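Local coordinates for MHC class I-like protein MILL2 (PDB 6A97) that binds heparan sulfate proteoglycans on the surface of fibroblasts and is a GPI-anchored member of the MHC class I family, at residues 201-206 / 224-229; 230-235 / 279-284. One frame throughout, in Å; residues are numbered along the deposited sequence.

Interaction 1 of 2, residues 201-206 / 224-229; sequences GPPMVT and FNLYTR
Met204 and Phe224 meet because their first torsions lean them together: Met204 carries CG between its own N and carbonyl carbon (chi1 73°), while Phe224 keeps its ring beside the backbone N (chi1 -62°). Met204 CG thus lies 3.7 Å from Phe224 CB, and with the chain extended at the next bond Met204 SD sits 5.5 Å from the centroid of the Phe224 ring, an oblique Met-aromatic contact. Thr206 comes to the same ring at its edge, with Thr206 OG1 3.6 Å from Phe224 CE1. A chain of another protein packs on Met204, Thr206 and Phe224. Beneath the side chains, Met204 and Phe224 form an antiparallel hydrogen-bonded pair, with Phe224 N 2.8 Å from Met204 O and Met204 N 3.1 Å from Phe224 O. Just before this strand come Pro202 and Pro203, which lack an N-H but keep their carbonyls. Asn225 ND2 donates to Pro202 O at 3.1 Å in an almost straight bond (176°) lying in the amide plane, though it arrives from above the carbonyl plane. A side-chain donor thus uses a proline carbonyl just beyond the backbone pair, adding one bond at the open end of the hairpin.

Interaction 2 of 2, residues 230-235 / 279-284; sequences EATLVW and NLRHGN
Asn279 O is gripped from two directions: Val234 N donates to it across the strands at 3.1 Å, and water 1 donates to it at 2.9 Å. The same water is hydrogen-bonded to Thr232 OG1, 2.8 Å away, so that it ties the threonine hydroxyl to the opposite backbone. Asn279 N returns a bond to Val234 O, and Thr232 and Arg281 exchange a second reciprocal pair, leaving Leu233 and Leu280 as the non-hydrogen-bonded pair between them. Side chains alternate accordingly. On one face Thr232 lies alongside Arg281, its OG1 3.3 Å from Arg281 CB, and Val234 runs beside Asn279. On the other, Leu233 reaches across with CD2 to 3.7 Å from Leu280 CB.

The arginine turns away from the threonine: a bend at chi2 (77°) brings Arg281 NE back to Gly283 O at 2.8 Å, while its NH2 also bonds the backbone of a chain of another protein. Asn279 behaves similarly, its ND2 held by Ile287 O and Ser286 OG and its OD1 by that partner's backbone. Where the strand pair ends, the His282 ring takes over from the backbone, and ND1 donates to Glu230 O at 2.7 Å, within the ring plane. His282 NE2 accepts from Tyr227 N, consistent with a neutral imidazole protonated on ND1. With Trp235 packed on Cys221 of the facing sheet, this antiparallel pairing is that of the central C and F strands of an immunoglobulin C1-set domain.

The two contacts lie about 10 Å apart, centre to centre, in the membrane-proximal immunoglobulin-like domain, one in each sheet of its beta sandwich. Interaction 1 joins strands 204-210 and 217-226, a hairpin of one sheet; interaction 2 joins strands 231-237 and 276-282 of the other. Along the chain they come in series, since residues 224-229 run directly into 230-235 as the polypeptide crosses between sheets. They also touch: Pro203 CG is 3.4 Å from His282 CD2, and Val205 CG2 is 3.6 Å from Leu280 CB. Together they illustrate how a sandwich closes, each sheet held by its own backbone ladder and the two joined through side chains packed between them.

Interaction 1 of 2, residues 201-206 / 224-229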
# COMPACT_ATOMS: atom_id res chain seq x y z
N GLY A 201 13.03 -11.29 -11.14
CA GLY A 201 12.33 -12.06 -10.13
C GLY A 201 11.13 -11.33 -9.57
O GLY A 201 11.04 -10.11 -9.67
N PRO A 202 10.20 -12.08 -8.97
CA PRO A 202 9.01 -11.50 -8.35
C PRO A 202 9.27 -11.01 -6.93
O PRO A 202 10.24 -11.46 -6.31
CB PRO A 202 8.02 -12.67 -8.36
CG PRO A 202 8.91 -13.86 -8.16
CD PRO A 202 10.20 -13.55 -8.89
N PRO A 203 8.42 -10.11 -6.42
CA PRO A 203 8.49 -9.75 -5.00
C PRO A 203 8.20 -10.96 -4.12
O PRO A 203 7.61 -11.93 -4.59
CB PRO A 203 7.40 -8.69 -4.84
CG PRO A 203 7.05 -8.26 -6.22
CD PRO A 203 7.32 -9.43 -7.11
N MET A 204 8.61 -10.91 -2.86
CA MET A 204 8.27 -11.97 -1.92
C MET A 204 7.86 -11.38 -0.58
O MET A 204 8.25 -10.26 -0.24
CB MET A 204 9.45 -12.94 -1.74
CG MET A 204 10.60 -12.38 -0.94
SD MET A 204 11.83 -13.63 -0.55
CE MET A 204 10.93 -14.62 0.65
N VAL A 205 7.08 -12.14 0.18
CA VAL A 205 6.61 -11.69 1.48
C VAL A 205 6.94 -12.72 2.54
O VAL A 205 6.82 -13.92 2.30
CB VAL A 205 5.08 -11.44 1.46
CG1 VAL A 205 4.57 -11.12 2.86
CG2 VAL A 205 4.74 -10.32 0.50
N THR A 206 7.39 -12.25 3.70
CA THR A 206 7.55 -13.12 4.86
C THR A 206 6.72 -12.59 6.03
O THR A 206 6.48 -11.39 6.14
CB THR A 206 9.01 -13.24 5.30
OG1 THR A 206 9.46 -11.97 5.79
CG2 THR A 206 9.90 -13.70 4.15
N PHE A 224 10.11 -8.24 0.22
CA PHE A 224 11.46 -8.13 -0.34
C PHE A 224 11.43 -8.08 -1.86
O PHE A 224 10.42 -8.43 -2.49
CB PHE A 224 12.34 -9.31 0.09
CG PHE A 224 12.55 -9.41 1.57
CD1 PHE A 224 11.64 -10.07 2.37
CD2 PHE A 224 13.68 -8.86 2.16
CE1 PHE A 224 11.84 -10.18 3.74
CE2 PHE A 224 13.89 -8.95 3.52
CZ PHE A 224 12.97 -9.62 4.31
N ASN A 225 12.54 -7.65 -2.44
CA ASN A 225 12.78 -7.76 -3.88
C ASN A 225 11.80 -6.93 -4.69
O ASN A 225 11.32 -7.37 -5.73
CB ASN A 225 12.70 -9.22 -4.32
CG ASN A 225 13.60 -9.51 -5.51
OD1 ASN A 225 14.73 -9.04 -5.57
ND2 ASN A 225 13.10 -10.30 -6.46
N LEU A 226 11.50 -5.73 -4.19
CA LEU A 226 10.68 -4.79 -4.93
C LEU A 226 11.57 -4.08 -5.95
O LEU A 226 12.63 -3.57 -5.60
CB LEU A 226 10.02 -3.79 -3.98
CG LEU A 226 9.28 -4.45 -2.81
CD1 LEU A 226 8.75 -3.42 -1.84
CD2 LEU A 226 8.17 -5.35 -3.32
N TYR A 227 11.14 -4.07 -7.21
CA TYR A 227 11.96 -3.52 -8.29
C TYR A 227 11.90 -1.99 -8.34
O TYR A 227 12.81 -1.34 -8.85
CB TYR A 227 11.54 -4.11 -9.64
N THR A 228 10.80 -1.43 -7.84
CA THR A 228 10.66 0.02 -7.76
C THR A 228 10.35 0.43 -6.33
O THR A 228 10.26 -0.42 -5.44
CB THR A 228 9.54 0.54 -8.69
OG1 THR A 228 8.27 0.10 -8.21
CG2 THR A 228 9.75 0.03 -10.11
N ARG A 229 10.20 1.73 -6.10
CA ARG A 229 9.98 2.26 -4.76
C ARG A 229 8.50 2.42 -4.42
O ARG A 229 8.15 3.18 -3.52
CB ARG A 229 10.70 3.61 -4.61
CG ARG A 229 12.21 3.51 -4.66
CD ARG A 229 12.83 4.87 -4.90
NE ARG A 229 14.28 4.78 -5.00
CZ ARG A 229 15.12 5.35 -4.14
NH1 ARG A 229 14.65 6.06 -3.12
NH2 ARG A 229 16.43 5.22 -4.31

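Interaction 2 of 2, residues 230-235 / 279-284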
# COMPACT_ATOMS: atom_id res chain seq x y z
N GLU A 230 7.64 1.71 -5.13
CA GLU A 230 6.21 1.80 -4.89
C GLU A 230 5.62 0.46 -4.47
O GLU A 230 5.77 -0.54 -5.17
CB GLU A 230 5.48 2.32 -6.13
CG GLU A 230 5.89 3.73 -6.53
CD GLU A 230 5.15 4.22 -7.75
OE1 GLU A 230 5.25 3.57 -8.81
OE2 GLU A 230 4.47 5.26 -7.66
N ALA A 231 4.95 0.45 -3.32
CA ALA A 231 4.33 -0.76 -2.80
C ALA A 231 3.35 -0.41 -1.69
O ALA A 231 3.45 0.64 -1.05
CB ALA A 231 5.39 -1.72 -2.29
N THR A 232 2.38 -1.30 -1.47
CA THR A 232 1.49 -1.16 -0.33
C THR A 232 1.41 -2.47 0.43
O THR A 232 1.34 -3.55 -0.18
CB THR A 232 0.06 -0.72 -0.74
OG1 THR A 232 -0.53 -1.73 -1.57
CG2 THR A 232 0.09 0.59 -1.50
N LEU A 233 1.45 -2.37 1.75
CA LEU A 233 1.25 -3.52 2.62
C LEU A 233 0.03 -3.26 3.49
O LEU A 233 -0.15 -2.16 4.00
CB LEU A 233 2.47 -3.78 3.50
CG LEU A 233 3.70 -4.43 2.86
CD1 LEU A 233 4.85 -4.42 3.84
CD2 LEU A 233 3.39 -5.85 2.42
N VAL A 234 -0.81 -4.27 3.64
CA VAL A 234 -1.98 -4.14 4.50
C VAL A 234 -2.14 -5.40 5.35
O VAL A 234 -2.01 -6.51 4.85
CB VAL A 234 -3.27 -3.88 3.68
CG1 VAL A 234 -3.44 -4.92 2.58
CG2 VAL A 234 -4.50 -3.87 4.58
N TRP A 235 -2.37 -5.21 6.64
CA TRP A 235 -2.76 -6.31 7.51
C TRP A 235 -4.27 -6.44 7.47
O TRP A 235 -4.99 -5.46 7.62
CB TRP A 235 -2.27 -6.08 8.94
CG TRP A 235 -0.89 -6.59 9.19
CD1 TRP A 235 0.25 -5.86 9.36
CD2 TRP A 235 -0.49 -7.97 9.28
NE1 TRP A 235 1.33 -6.69 9.56
CE2 TRP A 235 0.90 -7.99 9.52
CE3 TRP A 235 -1.17 -9.18 9.18
CZ2 TRP A 235 1.61 -9.17 9.66
CZ3 TRP A 235 -0.46 -10.36 9.32
CH2 TRP A 235 0.92 -10.35 9.56
N ASN A 279 -1.12 -8.59 3.00
CA ASN A 279 -1.29 -8.53 1.55
C ASN A 279 -0.40 -7.46 0.92
O ASN A 279 -0.52 -6.27 1.23
CB ASN A 279 -2.75 -8.29 1.19
CG ASN A 279 -3.01 -8.33 -0.30
OD1 ASN A 279 -3.99 -7.75 -0.79
ND2 ASN A 279 -2.15 -9.02 -1.05
N LEU A 280 0.50 -7.90 0.04
CA LEU A 280 1.38 -6.98 -0.67
C LEU A 280 0.85 -6.67 -2.06
O LEU A 280 0.47 -7.57 -2.81
CB LEU A 280 2.79 -7.56 -0.79
CG LEU A 280 3.69 -6.84 -1.80
CD1 LEU A 280 4.16 -5.49 -1.26
CD2 LEU A 280 4.88 -7.71 -2.22
N ARG A 281 0.82 -5.38 -2.40
CA ARG A 281 0.61 -4.96 -3.78
C ARG A 281 1.88 -4.29 -4.29
O ARG A 281 2.38 -3.33 -3.69
CB ARG A 281 -0.58 -4.01 -3.90
CG ARG A 281 -0.60 -3.18 -5.18
CD ARG A 281 -1.05 -4.00 -6.37
NE ARG A 281 -0.93 -3.27 -7.63
CZ ARG A 281 -1.81 -2.39 -8.08
NH1 ARG A 281 -2.90 -2.11 -7.37
NH2 ARG A 281 -1.61 -1.78 -9.24
N HIS A 282 2.42 -4.79 -5.40
CA HIS A 282 3.59 -4.18 -6.01
C HIS A 282 3.57 -4.40 -7.51
O HIS A 282 3.67 -5.54 -7.97
CB HIS A 282 4.89 -4.74 -5.43
CG HIS A 282 6.12 -4.26 -6.13
ND1 HIS A 282 6.49 -2.93 -6.16
CD2 HIS A 282 7.06 -4.92 -6.85
CE1 HIS A 282 7.61 -2.80 -6.86
NE2 HIS A 282 7.97 -3.99 -7.29
N GLY A 283 3.44 -3.31 -8.26
CA GLY A 283 3.33 -3.40 -9.70
C GLY A 283 2.09 -4.18 -10.07
O GLY A 283 0.98 -3.83 -9.66
N ASN A 284 2.27 -5.25 -10.84
CA ASN A 284 1.14 -6.07 -11.26
C ASN A 284 0.87 -7.21 -10.29
O ASN A 284 -0.08 -7.96 -10.47
CB ASN A 284 1.39 -6.64 -12.66
CG ASN A 284 1.55 -5.56 -13.71
OD1 ASN A 284 1.16 -4.42 -13.52
ND2 ASN A 284 2.13 -5.93 -14.85
O HOH W 1 -1.56 -3.91 -0.14